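Local coordinates for sialidase B (Streptococcus pneumoniae serotype 4, PDB 4XJW), which catalyses the hydrolysis of alpha-(2->3)-, alpha-(2->6)- and alpha-(2->8)-linked terminal sialic acid residues in oligosaccharides, glycoproteins and glycolipids, at residues G198-A203 with S252-A257; S221-R226 with N238-Y243; T301-D306 with A422-Q427. The protein carries 1 engineered substitution. One frame throughout, in Å; residues are numbered along the deposited sequence.

Coming from the N-terminal concanavalin-like domain, the chain enters a six-bladed beta propeller through the loop 198-203. It then lays down the first blade, strand by strand. Contact 2 closes the hairpin of strands 219-226 and 237-244, with 11 residues between its segments, and contact 1 closes a wider loop around it, joining the entry loop to the outermost strand of that same blade; the two centres are 8 Å apart. Contact 3 follows in series. It belongs to the next blade and spans 115 residues, including the strands of a large insertion. The blades then stack face to face: contacts 2 and 3, with centres 12 Å apart, touch through side chains, and A257 of contact 1 reaches L303 and T424 of contact 3.

Contact 1. Residues G198-A203 with S252-A257; sequences GDSTQA and SEPIFA
P254 and F256 form the close-fitting side of this contact, with T201 wedged between them. The side chains of T201 and P254 cross at about a right angle, T201 CG2 coming 3.9 Å from P254 CB, while T201 O, hydrogen-bonded by Y227 OH, lies in plane at the F256 ring edge, 3.7 Å from F256 CZ. At the same end of the proline ring, P254 CG meets D199 OD2 at 3.5 Å, an oxygen that Q196 N also bonds. The second carboxylate oxygen, D199 OD1, takes bonds from T201 N and T201 OG1, the latter at 2.7 Å. This Asx turn, inside the type I turn D199-Q202, is continued by an ST turn in which A203 N donates to T201 OG1.

Around S200 and E253 the fit is looser and more exposed, and polar bonds do the work. S200 OG donates to P254 O over 2.7 Å, from above the carbonyl plane. E253 bends at chi2 (64°), folding its carboxylate back over the turn, where OE2 accepts from S200 N at 3.0 Å. Thus the loop leading into strand 205-213 packs on residues 253-256, where the chain leaves BNR 1 for the outermost strand of a four-stranded propeller blade.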
loop_
_atom_site.group_PDB
_atom_site.type_symbol
_atom_site.label_atom_id
_atom_site.label_comp_id
_atom_site.label_asym_id
_atom_site.label_seq_id
_atom_site.Cartn_x
_atom_site.Cartn_y
_atom_site.Cartn_z
ATOM N N GLY A 198 13.000 -5.174 0.896
ATOM C CA GLY A 198 14.227 -5.755 1.416
ATOM C C GLY A 198 14.207 -5.977 2.913
ATOM O O GLY A 198 15.175 -6.484 3.501
ATOM N N ASP A 199 13.106 -5.589 3.552
ATOM C CA ASP A 199 12.935 -5.896 4.965
ATOM C C ASP A 199 12.613 -7.373 5.224
ATOM O O ASP A 199 12.649 -8.202 4.313
ATOM C CB ASP A 199 11.929 -4.941 5.645
ATOM C CG ASP A 199 10.472 -5.170 5.234
ATOM O OD1 ASP A 199 10.154 -6.191 4.591
ATOM O OD2 ASP A 199 9.624 -4.314 5.604
ATOM N N SER A 200 12.299 -7.687 6.475
ATOM C CA SER A 200 12.045 -9.067 6.895
ATOM C C SER A 200 10.903 -9.774 6.157
ATOM O O SER A 200 10.843 -11.008 6.156
ATOM C CB SER A 200 11.733 -9.089 8.386
ATOM O OG SER A 200 10.634 -8.243 8.666
ATOM N N THR A 201 9.989 -9.015 5.556
ATOM C CA THR A 201 8.869 -9.630 4.839
ATOM C C THR A 201 9.301 -10.223 3.506
ATOM O O THR A 201 8.682 -11.172 3.016
ATOM C CB THR A 201 7.697 -8.650 4.566
ATOM O OG1 THR A 201 8.083 -7.662 3.598
ATOM C CG2 THR A 201 7.228 -7.979 5.848
ATOM N N GLN A 202 10.368 -9.658 2.942
ATOM C CA GLN A 202 10.838 -9.977 1.594
ATOM C C GLN A 202 9.794 -9.748 0.503
ATOM O O GLN A 202 9.940 -10.227 -0.623
ATOM C CB GLN A 202 11.432 -11.387 1.534
ATOM C CG GLN A 202 12.731 -11.499 2.326
ATOM C CD GLN A 202 13.871 -10.692 1.718
ATOM O OE1 GLN A 202 14.259 -9.636 2.235
ATOM N NE2 GLN A 202 14.436 -11.200 0.633
ATOM N N ALA A 203 8.753 -8.990 0.822
ATOM C CA ALA A 203 7.875 -8.518 -0.238
ATOM C C ALA A 203 8.441 -7.235 -0.797
ATOM O O ALA A 203 8.914 -6.371 -0.058
ATOM C CB ALA A 203 6.469 -8.284 0.282
ATOM N N SER A 252 9.432 -1.246 14.771
ATOM C CA SER A 252 10.034 -2.569 14.883
ATOM C C SER A 252 10.198 -3.261 13.539
ATOM O O SER A 252 9.460 -2.982 12.592
ATOM C CB SER A 252 9.193 -3.459 15.800
ATOM O OG SER A 252 7.904 -3.694 15.218
ATOM N N GLU A 253 11.152 -4.184 13.454
ATOM C CA GLU A 253 11.280 -4.990 12.238
ATOM C C GLU A 253 9.981 -5.773 12.086
ATOM O O GLU A 253 9.485 -6.353 13.042
ATOM C CB GLU A 253 12.478 -5.939 12.316
ATOM C CG GLU A 253 12.834 -6.601 10.971
ATOM C CD GLU A 253 13.289 -5.599 9.891
ATOM O OE1 GLU A 253 13.669 -4.462 10.251
ATOM O OE2 GLU A 253 13.284 -5.951 8.682
ATOM N N PRO A 254 9.389 -5.757 10.886
ATOM C CA PRO A 254 8.086 -6.412 10.714
ATOM C C PRO A 254 8.086 -7.919 10.995
ATOM O O PRO A 254 9.106 -8.605 10.839
ATOM C CB PRO A 254 7.790 -6.189 9.234
ATOM C CG PRO A 254 8.522 -4.926 8.888
ATOM C CD PRO A 254 9.815 -5.038 9.676
ATOM N N ILE A 255 6.930 -8.406 11.424
ATOM C CA ILE A 255 6.688 -9.840 11.554
ATOM C C ILE A 255 5.421 -10.146 10.788
ATOM O O ILE A 255 4.721 -9.220 10.359
ATOM C CB ILE A 255 6.530 -10.291 13.028
ATOM C CG1 ILE A 255 5.314 -9.620 13.694
ATOM C CG2 ILE A 255 7.814 -10.027 13.776
ATOM C CD1 ILE A 255 4.952 -10.197 15.067
ATOM N N PHE A 256 5.112 -11.429 10.615
ATOM C CA PHE A 256 3.844 -11.792 9.981
ATOM C C PHE A 256 2.762 -12.060 11.008
ATOM O O PHE A 256 3.000 -12.733 12.014
ATOM C CB PHE A 256 3.970 -13.027 9.071
ATOM C CG PHE A 256 4.889 -12.840 7.905
ATOM C CD1 PHE A 256 4.591 -11.915 6.908
ATOM C CD2 PHE A 256 6.041 -13.602 7.783
ATOM C CE1 PHE A 256 5.450 -11.745 5.828
ATOM C CE2 PHE A 256 6.896 -13.442 6.712
ATOM C CZ PHE A 256 6.603 -12.513 5.729
ATOM N N ALA A 257 1.570 -11.536 10.730
ATOM C CA ALA A 257 0.362 -11.862 11.479
ATOM C C ALA A 257 -0.385 -13.029 10.843
ATOM O O ALA A 257 -0.959 -13.868 11.550
ATOM C CB ALA A 257 -0.550 -10.648 11.598
#

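Contact 2. Residues S221-R226 with N238-Y243; sequences SSIDAR and NIATSY. With DMS (dimethyl sulfoxide), chain C.
This is an antiparallel beta-hairpin pairing in the middle of the first blade of the sialidase beta propeller, with strands 221-226 and 238-243 running at 136° to each other, a strongly twisted pair. Backbone bonds join three hydrogen-bonded pairs, S221 with S242, I223 with A240 and A225 with N238; of the six bonds, I223 N to A240 O is weak. Between them, S222 faces T241 and D224 faces I239.

The face of S221, I223, A225, N238, A240 and S242 has its apolar contact where I223 CG2 lies 3.9 Å from A240 CB. With CG1 of I223 anti to the backbone N (chi1 -164°), CG2 falls between that N and the carbonyl carbon, beside A240; I223 also packs on F195. The opposite face, carrying S222, D224, I239 and T241, is pressed against strands 286-294 and 301-308 of the next blade. There T241 CG2 touches S222 CB at 3.8 Å, while the hydroxyls bond outside the pair, S222 OG to T210 and S290, T241 OG1 to W433. D224 and I239 lie side by side, I239 CD1 being 3.6 Å from D224 OD1, which accepts a hydrogen bond from D289 N.

The end of the strand lies beside the probable active site. R226 approaches D224 side-on, in its own guanidinium plane, and both nitrogens close on one oxygen: NE to D224 OD2 at 3.0 Å and NH2 to the same D224 OD2 at 2.8 Å. R226 NH1 makes a salt bridge with D232, the proton acceptor by similarity, so the D224-R226 pair probably helps to orient D232. R226 NH2 also donates to O of a dimethyl sulfoxide, probably from the crystallisation liquor, at 3.1 Å.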
loop_
_atom_site.group_PDB
_atom_site.type_symbol
_atom_site.label_atom_id
_atom_site.label_comp_id
_atom_site.label_asym_id
_atom_site.label_seq_id
_atom_site.Cartn_x
_atom_site.Cartn_y
_atom_site.Cartn_z
ATOM N N SER A 221 0.805 -1.119 13.468
ATOM C CA SER A 221 0.435 -0.991 12.054
ATOM C C SER A 221 0.392 -2.359 11.419
ATOM O O SER A 221 1.251 -3.193 11.666
ATOM C CB SER A 221 1.450 -0.102 11.315
ATOM O OG SER A 221 1.220 -0.083 9.901
ATOM N N SER A 222 -0.622 -2.593 10.589
ATOM C CA SER A 222 -0.626 -3.775 9.722
ATOM C C SER A 222 -0.672 -3.371 8.254
ATOM O O SER A 222 -0.952 -2.210 7.927
ATOM C CB SER A 222 -1.756 -4.754 10.061
ATOM O OG SER A 222 -3.036 -4.198 9.843
ATOM N N ILE A 223 -0.366 -4.328 7.381
ATOM C CA ILE A 223 -0.194 -4.049 5.959
ATOM C C ILE A 223 -0.305 -5.338 5.167
ATOM O O ILE A 223 -0.063 -6.425 5.701
ATOM C CB ILE A 223 1.188 -3.374 5.708
ATOM C CG1 ILE A 223 1.258 -2.722 4.329
ATOM C CG2 ILE A 223 2.328 -4.372 5.781
ATOM C CD1 ILE A 223 1.326 -1.261 4.375
ATOM N N ASP A 224 -0.711 -5.215 3.907
ATOM C CA ASP A 224 -0.545 -6.287 2.926
ATOM C C ASP A 224 0.896 -6.251 2.437
ATOM O O ASP A 224 1.328 -5.244 1.875
ATOM C CB ASP A 224 -1.414 -6.031 1.690
ATOM C CG ASP A 224 -2.882 -6.397 1.864
ATOM O OD1 ASP A 224 -3.438 -6.397 2.980
ATOM O OD2 ASP A 224 -3.505 -6.649 0.808
ATOM N N ALA A 225 1.632 -7.336 2.666
ATOM C CA ALA A 225 2.949 -7.537 2.096
ATOM C C ALA A 225 2.667 -8.255 0.771
ATOM O O ALA A 225 2.307 -9.433 0.767
ATOM C CB ALA A 225 3.801 -8.399 3.022
ATOM N N ARG A 226 2.789 -7.534 -0.340
ATOM C CA ARG A 226 2.357 -8.066 -1.627
ATOM C C ARG A 226 3.561 -8.481 -2.465
ATOM O O ARG A 226 4.455 -7.670 -2.755
ATOM C CB ARG A 226 1.469 -7.048 -2.351
ATOM C CG ARG A 226 0.188 -6.693 -1.584
ATOM C CD ARG A 226 -0.920 -6.231 -2.517
ATOM N NE ARG A 226 -2.173 -6.035 -1.792
ATOM C CZ ARG A 226 -3.297 -5.606 -2.350
ATOM N NH1 ARG A 226 -3.324 -5.320 -3.650
ATOM N NH2 ARG A 226 -4.388 -5.469 -1.610
ATOM N N ASN A 238 0.850 -11.683 2.130
ATOM C CA ASN A 238 0.793 -11.989 3.562
ATOM C C ASN A 238 0.373 -10.725 4.314
ATOM O O ASN A 238 0.488 -9.633 3.778
ATOM C CB ASN A 238 2.177 -12.426 4.078
ATOM C CG ASN A 238 2.609 -13.809 3.584
ATOM O OD1 ASN A 238 1.789 -14.690 3.348
ATOM N ND2 ASN A 238 3.921 -14.001 3.458
ATOM N N ILE A 239 -0.076 -10.865 5.560
ATOM C CA ILE A 239 -0.318 -9.698 6.420
ATOM C C ILE A 239 0.866 -9.525 7.360
ATOM O O ILE A 239 1.232 -10.457 8.076
ATOM C CB ILE A 239 -1.602 -9.846 7.252
ATOM C CG1 ILE A 239 -2.817 -10.163 6.365
ATOM C CG2 ILE A 239 -1.841 -8.582 8.073
ATOM C CD1 ILE A 239 -3.064 -9.150 5.236
ATOM N N ALA A 240 1.475 -8.339 7.346
ATOM C CA ALA A 240 2.636 -8.057 8.193
ATOM C C ALA A 240 2.290 -6.958 9.185
ATOM O O ALA A 240 1.372 -6.163 8.953
ATOM C CB ALA A 240 3.850 -7.655 7.344
ATOM N N THR A 241 3.026 -6.921 10.293
ATOM C CA THR A 241 2.814 -5.902 11.326
ATOM C C THR A 241 4.132 -5.336 11.837
ATOM O O THR A 241 5.170 -6.000 11.773
ATOM C CB THR A 241 1.981 -6.415 12.545
ATOM O OG1 THR A 241 2.661 -7.494 13.186
ATOM C CG2 THR A 241 0.617 -6.935 12.131
ATOM N N SER A 242 4.050 -4.110 12.347
ATOM C CA SER A 242 5.163 -3.423 13.005
ATOM C C SER A 242 4.585 -2.480 14.066
ATOM O O SER A 242 3.458 -2.020 13.935
ATOM C CB SER A 242 5.974 -2.645 11.960
ATOM O OG SER A 242 6.977 -1.829 12.564
ATOM N N TYR A 243 5.327 -2.208 15.132
ATOM C CA TYR A 243 4.822 -1.298 16.169
ATOM C C TYR A 243 5.878 -0.266 16.545
ATOM O O TYR A 243 7.087 -0.460 16.317
ATOM C CB TYR A 243 4.350 -2.065 17.438
ATOM C CG TYR A 243 5.397 -3.007 17.964
ATOM C CD1 TYR A 243 6.410 -2.552 18.791
ATOM C CD2 TYR A 243 5.410 -4.341 17.563
ATOM C CE1 TYR A 243 7.403 -3.422 19.243
ATOM C CE2 TYR A 243 6.384 -5.210 17.996
ATOM C CZ TYR A 243 7.379 -4.748 18.830
ATOM O OH TYR A 243 8.352 -5.622 19.263
HETATM S S DMS C . -8.284 -3.449 -1.681
HETATM O O DMS C . -7.312 -4.547 -1.352
HETATM C C1 DMS C . -7.555 -2.439 -3.002
HETATM C C2 DMS C . -9.625 -4.206 -2.640
#

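Contact 3. Residues T301-D306 with A422-Q427; sequences TILLAD and AMTTSQ
M423 overlaps I302 and L304, crossing the isoleucine obliquely and running alongside the leucine. All three are on one face of an antiparallel strand pair, 301-306 with 422-426, in the second blade of the beta propeller. The methionine's CG sits between the backbone N and the carbonyl carbon (chi1 72°), and a bend at an intermediate chi3 (-32°) turns the terminal methyl back onto the neighbouring strand. The result is tight: M423 CE is 3.4 Å from I302 CG2, shorter than a usual van der Waals contact. L304 CD1 lies alongside the start of the same side chain, 3.6 Å from M423 CB. Further along this face T425 CG2 lies beside I302 CG1 at 4.1 Å, and W488 covers part of M423.

The other face carries T301, L303, A305, A422, T424 and S426, and turns toward the first blade. T424 CG2 sits beside L303, 4.0 Å from both CB and CD2 of that leucine. The hydroxyls of T424 and S426 bond outside the pair: T424 OG1 to E434 O, and S426 OG to the backbone of S432, G430 and N428. S426 thus opens the Asp-box turn of BNR 2, with N428 in the aspartate position, and the strand 422-426 runs straight into that turn.

Three hydrogen-bonded pairs join the backbones, T301 with S426, L303 with T424 and A305 with A422. The last of these pairs includes a nearly straight bond, A422 N to A305 O, 3.0 Å long with 173° at the hydrogen.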
loop_
_atom_site.group_PDB
_atom_site.type_symbol
_atom_site.label_atom_id
_atom_site.label_comp_id
_atom_site.label_asym_id
_atom_site.label_seq_id
_atom_site.Cartn_x
_atom_site.Cartn_y
_atom_site.Cartn_z
ATOM N N THR A 301 -4.880 -7.922 21.403
ATOM C CA THR A 301 -5.060 -7.195 20.158
ATOM C C THR A 301 -5.616 -8.207 19.181
ATOM O O THR A 301 -5.164 -9.357 19.143
ATOM C CB THR A 301 -3.722 -6.641 19.634
ATOM O OG1 THR A 301 -3.118 -5.827 20.643
ATOM C CG2 THR A 301 -3.935 -5.806 18.389
ATOM N N ILE A 302 -6.611 -7.789 18.408
ATOM C CA ILE A 302 -7.275 -8.678 17.469
ATOM C C ILE A 302 -7.135 -8.160 16.041
ATOM O O ILE A 302 -7.414 -6.995 15.764
ATOM C CB ILE A 302 -8.745 -8.851 17.849
ATOM C CG1 ILE A 302 -8.843 -9.489 19.239
ATOM C CG2 ILE A 302 -9.479 -9.655 16.794
ATOM C CD1 ILE A 302 -10.256 -9.597 19.766
ATOM N N LEU A 303 -6.688 -9.024 15.135
ATOM C CA LEU A 303 -6.526 -8.639 13.734
ATOM C C LEU A 303 -7.352 -9.549 12.841
ATOM O O LEU A 303 -7.299 -10.776 12.967
ATOM C CB LEU A 303 -5.032 -8.657 13.343
ATOM C CG LEU A 303 -4.620 -8.284 11.907
ATOM C CD1 LEU A 303 -3.210 -7.714 11.882
ATOM C CD2 LEU A 303 -4.669 -9.487 10.977
ATOM N N LEU A 304 -8.131 -8.942 11.955
ATOM C CA LEU A 304 -8.891 -9.702 10.972
ATOM C C LEU A 304 -8.320 -9.456 9.570
ATOM O O LEU A 304 -7.714 -8.417 9.315
ATOM C CB LEU A 304 -10.383 -9.337 11.023
ATOM C CG LEU A 304 -11.276 -10.105 12.001
ATOM C CD1 LEU A 304 -10.796 -9.973 13.432
ATOM C CD2 LEU A 304 -12.716 -9.629 11.870
ATOM N N ALA A 305 -8.507 -10.416 8.667
ATOM C CA ALA A 305 -8.163 -10.240 7.249
ATOM C C ALA A 305 -9.011 -11.157 6.380
ATOM O O ALA A 305 -9.522 -12.162 6.859
ATOM C CB ALA A 305 -6.668 -10.506 7.002
ATOM N N ASP A 306 -9.153 -10.825 5.104
ATOM C CA ASP A 306 -9.770 -11.782 4.188
ATOM C C ASP A 306 -8.774 -12.900 3.914
ATOM O O ASP A 306 -7.565 -12.652 3.859
ATOM C CB ASP A 306 -10.108 -11.158 2.835
ATOM C CG ASP A 306 -11.023 -9.943 2.924
ATOM O OD1 ASP A 306 -11.828 -9.831 3.867
ATOM O OD2 ASP A 306 -10.934 -9.103 1.996
ATOM N N ALA A 422 -10.736 -14.376 8.395
ATOM C CA ALA A 422 -10.088 -15.042 9.523
ATOM C C ALA A 422 -9.688 -14.020 10.556
ATOM O O ALA A 422 -9.580 -12.840 10.243
ATOM C CB ALA A 422 -8.886 -15.817 9.073
ATOM N N MET A 423 -9.431 -14.499 11.771
ATOM C CA MET A 423 -8.984 -13.640 12.858
ATOM C C MET A 423 -7.748 -14.240 13.511
ATOM O O MET A 423 -7.596 -15.463 13.551
ATOM C CB MET A 423 -10.101 -13.456 13.886
ATOM C CG MET A 423 -10.392 -14.660 14.730
ATOM S SD MET A 423 -11.473 -14.263 16.119
ATOM C CE MET A 423 -11.021 -12.620 16.505
ATOM N N THR A 424 -6.848 -13.379 13.980
ATOM C CA THR A 424 -5.761 -13.812 14.833
ATOM C C THR A 424 -5.713 -12.857 16.011
ATOM O O THR A 424 -6.305 -11.766 15.957
ATOM C CB THR A 424 -4.396 -13.863 14.091
ATOM O OG1 THR A 424 -3.391 -14.326 15.005
ATOM C CG2 THR A 424 -3.991 -12.488 13.552
ATOM N N THR A 425 -5.048 -13.282 17.078
ATOM C CA THR A 425 -4.914 -12.460 18.271
ATOM C C THR A 425 -3.462 -12.401 18.694
ATOM O O THR A 425 -2.662 -13.263 18.343
ATOM C CB THR A 425 -5.732 -12.997 19.459
ATOM O OG1 THR A 425 -5.166 -14.233 19.911
ATOM C CG2 THR A 425 -7.199 -13.210 19.081
ATOM N N SER A 426 -3.126 -11.370 19.455
ATOM C CA SER A 426 -1.804 -11.263 20.041
ATOM C C SER A 426 -1.965 -10.965 21.516
ATOM O O SER A 426 -2.760 -10.107 21.900
ATOM C CB SER A 426 -0.989 -10.149 19.392
ATOM O OG SER A 426 0.216 -9.963 20.125
ATOM N N GLN A 427 -1.196 -11.670 22.334
ATOM C CA GLN A 427 -1.231 -11.470 23.773
ATOM C C GLN A 427 -0.082 -10.576 24.222
ATOM O O GLN A 427 0.060 -10.288 25.413
ATOM C CB GLN A 427 -1.171 -12.821 24.487
ATOM C CG GLN A 427 -2.477 -13.609 24.410
ATOM C CD GLN A 427 -2.262 -15.077 24.094
ATOM O OE1 GLN A 427 -1.131 -15.566 24.098
ATOM N NE2 GLN A 427 -3.350 -15.789 23.811
#